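Local atomic coordinates of transcriptional regulator, LacI family (Arthrobacter sp., PDB entry 4RKQ), a protein that probably binds a small, sugar-like effector in the cleft between its two lobes and regulates transcription in response, as LacI-family repressors do. Residues I131-A136 with L196-L201; C221-M226 with P237-M242. All coordinates share one frame; numbering follows the deposited sequence.

The two contacts, with centres about 10 Å apart, illustrate how a probable binding cleft is assembled at the carboxyl ends of adjacent parallel strands. Strands 194-197 of contact 1 and 222-225 of contact 2 are neighbours in one sheet, and Asp200 couples them twice: its OD1 lies 2.8 Å from Thr241 OG1, and its backbone N lies 2.8 Å from Met226 O, both probable hydrogen bonds. The first turn of helix 200-212 is thereby tied to contact 2. Beside contact 1 sits a 1,2-ethanediol, probably from the crystallisation liquor, hydrogen-bonded to Asn199 of contact 1 and also to Asn27, Arg151 and Asp227; it is consistent with a pocket for the natural effector.

Contact 1: I131-A136 with L196-L201; sequences IAYLEA and LAFNDL. With EDO (1,2-ethanediol), chain F.
Leu196 and Tyr133 pair side by side where strands 131-136 and 194-197 run parallel in the Rossmann-like sheet of a periplasmic-binding-protein lobe. Leu134 gives its N-H to Leu196 O at 2.9 Å, nearly straight at 166°, and two further backbone bonds, Leu196 N to Ala132 O and Phe198 N to Leu134 O, continue the ladder. The Tyr133 ring meets Leu196 at its edge, CD1 lying 3.8 Å from CB with that carbon in the ring plane.

Phe198, where the chain leaves the sheet, illustrates how an aromatic residue can close the end of such a pairing. Its CB rests 3.4 Å from Leu134 O. With CG swung opposite the backbone N (chi1 176°), the ring is carried over the end of the neighbouring strand, and Ala136 CB sits above its centre, 3.6 Å from the Phe198 centroid and 13° off the normal, a CH-pi contact. On one flank, CD1 meets two oxygens: Glu135 OE1 at 3.5 Å, approaching obliquely, and Tyr133 OH at 3.6 Å, near the ring plane. CD2 and CE2, on the other flank, lie under the Ala136 methyl, and CE1 and CZ reach it more loosely. Arg151 adds a cation-pi contact to the ring, and Thr149 hydrogen-bonds Glu135 OE1, to which Tyr133 OH and Ala136 N add weak bonds. With an alanine in place of Phe198, the Ala136 methyl would probably lose the aromatic face beneath it and Arg151 its cation-pi partner, leaving a gap beside Glu135.

One residue on, Asn199 is the N-cap of helix 200-212. Its OD1 accepts from Met202 N, which holds the amide in place, while ND2 donates to O1 of the ethanediol at 3.0 Å.

Contact 2: C221-M226 with P237-M242; sequences CAVIGM and PQLSTM
The peptide group joining Gly225 to Met226 is approached on one face by Thr241 OG1, which stands 3.3 Å from Gly225 C without hydrogen-bonding to the group. Met242 N comes from that same side, donating to Gly225 O at 3.0 Å in an almost straight bond (178°) whose donor lies well above the carbonyl plane. The flat group at Ser240 is used differently: Gly225 N reaches Ser240 O at 2.9 Å within the carbonyl plane. That oxygen also receives a CA-H...O contact from Ile224.

The two parallel strands are not aligned: their short axes cross at -36° and come together toward Gly225 and Met226. Gly225, with no side chain of its own, lets Leu239 and Thr241 come close to its backbone. OG1 of Thr241, set opposite the backbone N (chi1 -175°), is turned over the peptide, and its hydrogen-bond partner is Asp200. On the same face Val223 CG1 meets Leu239 CD1 at 4.0 Å, with helix 200-212 packed beyond them.

The other face carries Ile224, Met226 and Met242. The Met226 chain is extended until its last torsion, which bends CE to within 4.1 Å of Met242 CB; closer still, Met226 CA approaches Met242 O at 3.2 Å. Helix 112-125 and His278 of strand 273-281 cover the Met226 side chain.

A largely parallel sheet with helices on both faces, here at the join of 222-225 with 240-243, is typical of the type I periplasmic-binding-protein fold that LacI-family regulators share.

Contact 1: I131-A136 with L196-L201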
ATOM      1  N   ILE A 131     -17.873  22.432 -11.419  1.00 23.79           N
ATOM      2  CA  ILE A 131     -16.679  21.595 -11.178  1.00 27.66           C
ATOM      3  C   ILE A 131     -15.971  21.979  -9.889  1.00 26.04           C
ATOM      4  O   ILE A 131     -15.965  23.149  -9.516  1.00 22.38           O
ATOM      5  CB  ILE A 131     -15.727  21.705 -12.377  1.00 25.06           C
ATOM      6  CG1 ILE A 131     -16.422  21.072 -13.572  1.00 27.98           C
ATOM      7  CG2 ILE A 131     -14.407  20.982 -12.103  1.00 25.89           C
ATOM      8  CD1 ILE A 131     -15.699  21.187 -14.892  1.00 33.86           C
ATOM      9  N   ALA A 132     -15.360  21.017  -9.192  1.00 24.23           N
ATOM     10  CA  ALA A 132     -14.558  21.353  -8.007  1.00 22.57           C
ATOM     11  C   ALA A 132     -13.240  20.621  -8.095  1.00 19.60           C
ATOM     12  O   ALA A 132     -13.190  19.541  -8.666  1.00 21.70           O
ATOM     13  CB  ALA A 132     -15.285  21.004  -6.738  1.00 21.67           C
ATOM     14  N   TYR A 133     -12.168  21.261  -7.630  1.00 21.87           N
ATOM     15  CA  TYR A 133     -10.834  20.627  -7.589  1.00 16.76           C
ATOM     16  C   TYR A 133     -10.505  20.534  -6.126  1.00 20.13           C
ATOM     17  O   TYR A 133     -10.615  21.505  -5.418  1.00 23.48           O
ATOM     18  CB  TYR A 133      -9.748  21.447  -8.299  1.00 20.99           C
ATOM     19  CG  TYR A 133      -8.377  20.823  -8.115  1.00 24.97           C
ATOM     20  CD1 TYR A 133      -8.067  19.600  -8.678  1.00 30.93           C
ATOM     21  CD2 TYR A 133      -7.417  21.446  -7.327  1.00 25.53           C
ATOM     22  CE1 TYR A 133      -6.815  19.010  -8.475  1.00 32.29           C
ATOM     23  CE2 TYR A 133      -6.171  20.881  -7.135  1.00 27.62           C
ATOM     24  CZ  TYR A 133      -5.870  19.676  -7.702  1.00 41.98           C
ATOM     25  OH  TYR A 133      -4.618  19.143  -7.468  1.00 38.68           O
ATOM     26  N   LEU A 134     -10.121  19.352  -5.686  1.00 18.84           N
ATOM     27  CA  LEU A 134      -9.765  19.142  -4.313  1.00 19.05           C
ATOM     28  C   LEU A 134      -8.243  19.028  -4.252  1.00 25.69           C
ATOM     29  O   LEU A 134      -7.660  18.105  -4.770  1.00 21.01           O
ATOM     30  CB  LEU A 134     -10.451  17.877  -3.797  1.00 23.36           C
ATOM     31  CG  LEU A 134      -9.881  17.359  -2.475  1.00 26.37           C
ATOM     32  CD1 LEU A 134     -10.036  18.379  -1.362  1.00 22.87           C
ATOM     33  CD2 LEU A 134     -10.561  16.053  -2.162  1.00 24.51           C
ATOM     34  N   GLU A 135      -7.634  19.953  -3.534  1.00 19.51           N
ATOM     35  CA  GLU A 135      -6.195  20.144  -3.508  1.00 19.43           C
ATOM     36  C   GLU A 135      -5.663  19.512  -2.227  1.00 22.64           C
ATOM     37  O   GLU A 135      -6.315  19.562  -1.212  1.00 25.33           O
ATOM     38  CB  GLU A 135      -5.955  21.671  -3.469  1.00 28.33           C
ATOM     39  CG  GLU A 135      -4.544  22.160  -3.251  1.00 29.04           C
ATOM     40  CD  GLU A 135      -3.683  21.899  -4.453  1.00 44.49           C
ATOM     41  OE1 GLU A 135      -3.504  20.711  -4.772  1.00 32.25           O
ATOM     42  OE2 GLU A 135      -3.189  22.867  -5.074  1.00 30.73           O
ATOM     43  N   ALA A 136      -4.440  19.004  -2.247  1.00 23.07           N
ATOM     44  CA  ALA A 136      -3.800  18.539  -1.009  1.00 18.21           C
ATOM     45  C   ALA A 136      -3.080  19.757  -0.381  1.00 22.40           C
ATOM     46  O   ALA A 136      -2.263  20.414  -1.051  1.00 25.53           O
ATOM     47  CB  ALA A 136      -2.806  17.462  -1.341  1.00 20.98           C
ATOM     48  N   LEU A 196     -12.425  16.845  -9.473  1.00 18.70           N
ATOM     49  CA  LEU A 196     -11.056  16.404  -9.783  1.00 23.19           C
ATOM     50  C   LEU A 196     -10.287  16.385  -8.464  1.00 25.38           C
ATOM     51  O   LEU A 196     -10.309  17.370  -7.734  1.00 22.31           O
ATOM     52  CB  LEU A 196     -10.343  17.360 -10.749  1.00 25.32           C
ATOM     53  CG  LEU A 196     -10.952  17.516 -12.145  1.00 33.50           C
ATOM     54  CD1 LEU A 196     -10.217  18.613 -12.900  1.00 76.19           C
ATOM     55  CD2 LEU A 196     -10.913  16.227 -12.938  1.00 35.99           C
ATOM     56  N   ALA A 197      -9.639  15.266  -8.142  1.00 23.93           N
ATOM     57  CA  ALA A 197      -8.917  15.181  -6.898  1.00 23.72           C
ATOM     58  C   ALA A 197      -7.431  15.138  -7.165  1.00 20.47           C
ATOM     59  O   ALA A 197      -6.980  14.580  -8.148  1.00 21.24           O
ATOM     60  CB  ALA A 197      -9.352  13.957  -6.122  1.00 24.16           C
ATOM     61  N   PHE A 198      -6.698  15.737  -6.245  1.00 18.66           N
ATOM     62  CA  PHE A 198      -5.245  15.769  -6.250  1.00 19.52           C
ATOM     63  C   PHE A 198      -4.639  14.394  -6.541  1.00 17.75           C
ATOM     64  O   PHE A 198      -3.704  14.280  -7.308  1.00 18.75           O
ATOM     65  CB  PHE A 198      -4.771  16.309  -4.877  1.00 19.93           C
ATOM     66  CG  PHE A 198      -3.304  16.300  -4.718  1.00 18.59           C
ATOM     67  CD1 PHE A 198      -2.534  17.339  -5.215  1.00 23.98           C
ATOM     68  CD2 PHE A 198      -2.667  15.225  -4.098  1.00 19.45           C
ATOM     69  CE1 PHE A 198      -1.145  17.312  -5.095  1.00 24.31           C
ATOM     70  CE2 PHE A 198      -1.272  15.200  -3.977  1.00 26.41           C
ATOM     71  CZ  PHE A 198      -0.512  16.241  -4.471  1.00 26.52           C
ATOM     72  N   ASN A 199      -5.155  13.358  -5.885  1.00 19.09           N
ATOM     73  CA  ASN A 199      -4.764  12.034  -6.202  1.00 15.41           C
ATOM     74  C   ASN A 199      -5.855  11.032  -5.881  1.00 18.19           C
ATOM     75  O   ASN A 199      -6.907  11.394  -5.300  1.00 20.06           O
ATOM     76  CB  ASN A 199      -3.440  11.653  -5.468  1.00 15.38           C
ATOM     77  CG  ASN A 199      -3.553  11.709  -3.955  1.00 21.43           C
ATOM     78  OD1 ASN A 199      -4.636  11.756  -3.386  1.00 22.26           O
ATOM     79  ND2 ASN A 199      -2.401  11.692  -3.294  1.00 22.78           N
ATOM     80  N   ASP A 200      -5.577   9.777  -6.227  1.00 20.49           N
ATOM     81  CA  ASP A 200      -6.514   8.646  -5.980  1.00 18.23           C
ATOM     82  C   ASP A 200      -6.898   8.404  -4.528  1.00 20.46           C
ATOM     83  O   ASP A 200      -8.045   8.096  -4.249  1.00 19.43           O
ATOM     84  CB  ASP A 200      -5.983   7.337  -6.553  1.00 16.93           C
ATOM     85  CG  ASP A 200      -5.976   7.289  -8.092  1.00 20.19           C
ATOM     86  OD1 ASP A 200      -6.509   8.211  -8.715  1.00 22.77           O
ATOM     87  OD2 ASP A 200      -5.429   6.289  -8.653  1.00 18.83           O
ATOM     88  N   LEU A 201      -5.951   8.508  -3.601  1.00 18.61           N
ATOM     89  CA  LEU A 201      -6.267   8.335  -2.200  1.00 23.01           C
ATOM     90  C   LEU A 201      -7.312   9.376  -1.755  1.00 21.03           C
ATOM     91  O   LEU A 201      -8.313   9.035  -1.096  1.00 19.87           O
ATOM     92  CB  LEU A 201      -5.004   8.502  -1.368  1.00 18.77           C
ATOM     93  CG  LEU A 201      -5.217   8.377   0.124  1.00 18.11           C
ATOM     94  CD1 LEU A 201      -5.772   7.019   0.445  1.00 25.63           C
ATOM     95  CD2 LEU A 201      -3.928   8.675   0.898  1.00 23.26           C
TER
HETATM   96  C1  EDO F 402       1.191  11.164  -4.665  1.00 29.24           C
HETATM   97  O1  EDO F 402      -0.002  10.362  -4.588  1.00 25.78           O
HETATM   98  C2  EDO F 402       1.826  11.076  -6.035  1.00 36.97           C
HETATM   99  O2  EDO F 402       0.891  11.688  -6.932  1.00 23.36           O

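Contact 2: C221-M226 with P237-M242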
ATOM      1  N   CYS A 221     -22.682  12.958 -10.041  1.00 28.36           N
ATOM      2  CA  CYS A 221     -21.356  13.630  -9.956  1.00 27.99           C
ATOM      3  C   CYS A 221     -20.232  12.696 -10.456  1.00 32.12           C
ATOM      4  O   CYS A 221     -20.190  11.512 -10.119  1.00 28.33           O
ATOM      5  CB  CYS A 221     -21.116  14.140  -8.529  1.00 25.86           C
ATOM      6  SG  CYS A 221     -19.665  15.248  -8.322  1.00 26.94           S
ATOM      7  N   ALA A 222     -19.398  13.206 -11.355  1.00 17.53           N
ATOM      8  CA  ALA A 222     -18.264  12.486 -11.857  1.00 21.51           C
ATOM      9  C   ALA A 222     -17.069  12.685 -10.903  1.00 27.05           C
ATOM     10  O   ALA A 222     -16.971  13.692 -10.210  1.00 22.85           O
ATOM     11  CB  ALA A 222     -17.928  12.970 -13.255  1.00 30.13           C
ATOM     12  N   VAL A 223     -16.167  11.713 -10.862  1.00 25.97           N
ATOM     13  CA  VAL A 223     -14.959  11.841 -10.046  1.00 19.16           C
ATOM     14  C   VAL A 223     -13.775  11.342 -10.870  1.00 19.80           C
ATOM     15  O   VAL A 223     -13.847  10.266 -11.534  1.00 19.70           O
ATOM     16  CB  VAL A 223     -15.058  11.087  -8.704  1.00 22.81           C
ATOM     17  CG1 VAL A 223     -13.768  11.217  -7.878  1.00 21.71           C
ATOM     18  CG2 VAL A 223     -16.226  11.567  -7.869  1.00 23.34           C
ATOM     19  N   ILE A 224     -12.718  12.157 -10.892  1.00 18.03           N
ATOM     20  CA  ILE A 224     -11.478  11.774 -11.507  1.00 21.67           C
ATOM     21  C   ILE A 224     -10.297  11.955 -10.543  1.00 17.43           C
ATOM     22  O   ILE A 224     -10.123  12.998  -9.933  1.00 17.20           O
ATOM     23  CB  ILE A 224     -11.185  12.572 -12.796  1.00 24.29           C
ATOM     24  CG1 ILE A 224     -12.348  12.459 -13.795  1.00 22.66           C
ATOM     25  CG2 ILE A 224      -9.917  12.032 -13.455  1.00 24.45           C
ATOM     26  CD1 ILE A 224     -12.147  13.268 -15.059  1.00 22.74           C
ATOM     27  N   GLY A 225      -9.475  10.919 -10.422  1.00 20.59           N
ATOM     28  CA  GLY A 225      -8.283  11.021  -9.590  1.00 23.41           C
ATOM     29  C   GLY A 225      -7.001  11.161 -10.385  1.00 23.86           C
ATOM     30  O   GLY A 225      -7.009  11.552 -11.545  1.00 20.40           O
ATOM     31  N   MET A 226      -5.893  10.841  -9.730  1.00 17.01           N
ATOM     32  CA  MET A 226      -4.582  10.798 -10.339  1.00 18.52           C
ATOM     33  C   MET A 226      -3.717   9.785  -9.568  1.00 19.25           C
ATOM     34  O   MET A 226      -3.676   9.785  -8.333  1.00 17.67           O
ATOM     35  CB  MET A 226      -3.910  12.208 -10.363  1.00 14.18           C
ATOM     36  CG  MET A 226      -2.396  12.196 -10.658  1.00 23.70           C
ATOM     37  SD  MET A 226      -1.672  13.839 -10.992  1.00 17.10           S
ATOM     38  CE  MET A 226      -2.365  14.194 -12.607  1.00 29.75           C
ATOM     39  N   PRO A 237     -18.020   3.144  -7.085  1.00 18.90           N
ATOM     40  CA  PRO A 237     -17.605   2.751  -8.444  1.00 21.76           C
ATOM     41  C   PRO A 237     -16.096   2.739  -8.598  1.00 18.20           C
ATOM     42  O   PRO A 237     -15.403   3.428  -7.824  1.00 23.08           O
ATOM     43  CB  PRO A 237     -18.174   3.872  -9.310  1.00 25.59           C
ATOM     44  CG  PRO A 237     -18.182   5.055  -8.408  1.00 24.15           C
ATOM     45  CD  PRO A 237     -18.454   4.540  -7.013  1.00 24.84           C
ATOM     46  N   GLN A 238     -15.611   1.972  -9.559  1.00 18.26           N
ATOM     47  CA  GLN A 238     -14.207   1.959  -9.857  1.00 23.58           C
ATOM     48  C   GLN A 238     -13.796   3.332 -10.377  1.00 28.05           C
ATOM     49  O   GLN A 238     -14.515   3.977 -11.148  1.00 25.36           O
ATOM     50  CB  GLN A 238     -13.889   0.883 -10.865  1.00 22.39           C
ATOM     51  CG  GLN A 238     -14.148  -0.523 -10.369  1.00 28.02           C
ATOM     52  CD  GLN A 238     -13.740  -1.542 -11.415  1.00 26.95           C
ATOM     53  OE1 GLN A 238     -14.387  -2.563 -11.609  1.00 43.51           O
ATOM     54  NE2 GLN A 238     -12.678  -1.251 -12.098  1.00 26.04           N
ATOM     55  N   LEU A 239     -12.616   3.752  -9.963  1.00 21.20           N
ATOM     56  CA  LEU A 239     -12.217   5.149 -10.009  1.00 23.01           C
ATOM     57  C   LEU A 239     -11.538   5.480 -11.302  1.00 22.06           C
ATOM     58  O   LEU A 239     -10.545   4.850 -11.683  1.00 23.39           O
ATOM     59  CB  LEU A 239     -11.285   5.483  -8.839  1.00 25.91           C
ATOM     60  CG  LEU A 239     -10.639   6.864  -8.808  1.00 21.94           C
ATOM     61  CD1 LEU A 239     -11.667   7.949  -8.692  1.00 21.17           C
ATOM     62  CD2 LEU A 239      -9.662   6.960  -7.648  1.00 26.68           C
ATOM     63  N   SER A 240     -12.094   6.470 -12.003  1.00 19.57           N
ATOM     64  CA  SER A 240     -11.494   6.947 -13.247  1.00 18.03           C
ATOM     65  C   SER A 240     -10.329   7.802 -12.819  1.00 22.01           C
ATOM     66  O   SER A 240     -10.405   8.499 -11.812  1.00 18.81           O
ATOM     67  CB  SER A 240     -12.483   7.781 -14.084  1.00 26.05           C
ATOM     68  OG  SER A 240     -13.514   6.937 -14.595  1.00 22.85           O
ATOM     69  N   THR A 241      -9.242   7.756 -13.565  1.00 17.56           N
ATOM     70  CA  THR A 241      -8.047   8.412 -13.071  1.00 16.72           C
ATOM     71  C   THR A 241      -7.059   8.812 -14.155  1.00 17.79           C
ATOM     72  O   THR A 241      -6.995   8.200 -15.216  1.00 24.61           O
ATOM     73  CB  THR A 241      -7.346   7.490 -12.047  1.00 21.77           C
ATOM     74  OG1 THR A 241      -6.232   8.172 -11.480  1.00 21.44           O
ATOM     75  CG2 THR A 241      -6.850   6.190 -12.676  1.00 23.04           C
ATOM     76  N   MET A 242      -6.293   9.860 -13.873  1.00 23.67           N
ATOM     77  CA  MET A 242      -5.137  10.182 -14.691  1.00 20.85           C
ATOM     78  C   MET A 242      -3.958   9.334 -14.149  1.00 23.08           C
ATOM     79  O   MET A 242      -3.475   9.517 -13.010  1.00 19.26           O
ATOM     80  CB  MET A 242      -4.825  11.665 -14.668  1.00 14.51           C
ATOM     81  CG  MET A 242      -5.927  12.601 -15.205  1.00 24.24           C
ATOM     82  SD  MET A 242      -6.229  12.275 -16.943  1.00 16.44           S
ATOM     83  CE  MET A 242      -4.583  12.346 -17.640  1.00 28.44           C
TER